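Local atomic coordinates of LPP20 lipofamily protein (Helicobacter pylori R046Wa, PDB entry 4KZS), a protein that is secreted and of unknown function, but has a C-terminal domain related to TolB and may be linked to the Tol-Pal system. Residues D112-N115 against A116-Q120. Numbering follows the deposited sequence.
Sequences DKYN and ALYGQ
With CG anti to the backbone N (chi1 -177°), Y114 leans its ring toward the next turn of the helix, where Y118 projects outward in roughly the same direction. The two phenols therefore lie side by side, pointing the same way. Their contact is rim to rim: CE1 of Y114 comes to 3.2 Å from CD2 of Y118, lying at the edge of the Y118 ring and near its plane. A centroid separation of 5.7 Å and an interplanar angle of 56° rule out a face-to-face stack, since neither ring covers the other. The hydroxyl end of Y114 also passes the Y118 rim, OH lying 3.5 Å from CE2.

Beneath the pair runs regular alpha-helical i to i+4 bonding: Y118 N donates to Y114 O at 2.9 Å, and G119 N to N115 O at 3.1 Å, the latter almost straight with an N-H...O angle of 173°. A116 N and L117 N bond likewise to the carbonyls of D112 and K113.

The contact lies near the C-terminal end of helix 103-121, in the middle domain. This is probably one of the helices of the three-helix bundle, and the side chains indicate which flank is packed. Y114 is buried, touching I150 of helix 135-157 and hydrogen-bonding through OH to E151, while L117 reaches K146 and I150 of the same helix. Y118 meets Y167 edge-to-face, so its ring has aromatic neighbours both within its own helix and on helix 165-172.

On the L117 side, CG anti to the carbonyl carbon sets the branch back over the preceding turn, where CD1 lies 3.4 Å from K113 O.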
loop_
_atom_site.group_PDB
_atom_site.type_symbol
_atom_site.label_atom_id
_atom_site.label_comp_id
_atom_site.label_asym_id
_atom_site.label_seq_id
_atom_site.Cartn_x
_atom_site.Cartn_y
_atom_site.Cartn_z
ATOM N N ASP A 112 17.109 2.576 -6.422
ATOM C CA ASP A 112 17.131 1.249 -5.849
ATOM C C ASP A 112 15.818 0.827 -5.220
ATOM O O ASP A 112 15.397 -0.309 -5.404
ATOM C CB ASP A 112 18.291 1.094 -4.867
ATOM C CG ASP A 112 19.667 1.265 -5.534
ATOM O OD1 ASP A 112 19.780 1.268 -6.790
ATOM O OD2 ASP A 112 20.658 1.400 -4.794
ATOM N N LYS A 113 15.200 1.723 -4.449
ATOM C CA LYS A 113 13.932 1.444 -3.780
ATOM C C LYS A 113 12.875 1.291 -4.896
ATOM O O LYS A 113 11.970 0.476 -4.799
ATOM C CB LYS A 113 13.585 2.583 -2.808
ATOM C CG LYS A 113 12.399 2.345 -1.868
ATOM C CD LYS A 113 12.210 3.524 -0.894
ATOM C CE LYS A 113 10.993 3.378 0.031
ATOM N NZ LYS A 113 11.110 2.219 0.959
ATOM N N TYR A 114 13.025 2.029 -5.983
ATOM C CA TYR A 114 12.153 1.838 -7.123
ATOM C C TYR A 114 12.309 0.444 -7.727
ATOM O O TYR A 114 11.333 -0.299 -7.718
ATOM C CB TYR A 114 12.442 2.878 -8.180
ATOM C CG TYR A 114 11.546 2.785 -9.350
ATOM C CD1 TYR A 114 11.812 1.888 -10.340
ATOM C CD2 TYR A 114 10.440 3.611 -9.484
ATOM C CE1 TYR A 114 11.007 1.788 -11.453
ATOM C CE2 TYR A 114 9.610 3.525 -10.593
ATOM C CZ TYR A 114 9.904 2.599 -11.589
ATOM O OH TYR A 114 9.129 2.449 -12.734
ATOM N N ASN A 115 13.519 0.088 -8.223
ATOM C CA ASN A 115 13.799 -1.249 -8.745
ATOM C C ASN A 115 13.271 -2.351 -7.821
ATOM O O ASN A 115 12.748 -3.349 -8.291
ATOM C CB ASN A 115 15.258 -1.448 -8.996
ATOM C CG ASN A 115 15.817 -0.424 -9.971
ATOM O OD1 ASN A 115 15.065 0.196 -10.727
ATOM N ND2 ASN A 115 17.139 -0.201 -9.936
ATOM N N ALA A 116 13.315 -2.131 -6.518
ATOM C CA ALA A 116 12.870 -3.125 -5.567
ATOM C C ALA A 116 11.368 -3.174 -5.594
ATOM O O ALA A 116 10.787 -4.246 -5.480
ATOM C CB ALA A 116 13.367 -2.799 -4.163
ATOM N N LEU A 117 10.733 -2.018 -5.754
ATOM C CA LEU A 117 9.275 -1.991 -5.904
ATOM C C LEU A 117 8.822 -2.705 -7.194
ATOM O O LEU A 117 7.844 -3.442 -7.143
ATOM C CB LEU A 117 8.711 -0.566 -5.817
ATOM C CG LEU A 117 8.863 -0.014 -4.392
ATOM C CD1 LEU A 117 8.720 1.500 -4.381
ATOM C CD2 LEU A 117 7.889 -0.640 -3.430
ATOM N N TYR A 118 9.543 -2.505 -8.308
ATOM C CA TYR A 118 9.178 -3.038 -9.624
ATOM C C TYR A 118 9.175 -4.535 -9.517
ATOM O O TYR A 118 8.156 -5.197 -9.687
ATOM C CB TYR A 118 10.254 -2.670 -10.615
ATOM C CG TYR A 118 9.868 -2.374 -12.061
ATOM C CD1 TYR A 118 9.526 -3.388 -12.954
ATOM C CD2 TYR A 118 9.955 -1.071 -12.551
ATOM C CE1 TYR A 118 9.234 -3.109 -14.288
ATOM C CE2 TYR A 118 9.673 -0.763 -13.874
ATOM C CZ TYR A 118 9.308 -1.782 -14.741
ATOM O OH TYR A 118 9.032 -1.447 -16.055
ATOM N N GLY A 119 10.324 -5.076 -9.149
ATOM C CA GLY A 119 10.469 -6.505 -9.033
ATOM C C GLY A 119 9.769 -7.106 -7.822
ATOM O O GLY A 119 9.919 -8.294 -7.518
ATOM N N GLN A 120 9.021 -6.309 -7.090
ATOM C CA GLN A 120 8.237 -6.916 -6.044
ATOM C C GLN A 120 6.839 -7.137 -6.596
ATOM O O GLN A 120 6.062 -7.896 -6.019
ATOM C CB GLN A 120 8.163 -6.004 -4.846
ATOM C CG GLN A 120 7.495 -6.688 -3.696
ATOM C CD GLN A 120 7.455 -5.820 -2.486
ATOM O OE1 GLN A 120 8.337 -4.974 -2.294
ATOM N NE2 GLN A 120 6.422 -6.008 -1.649
#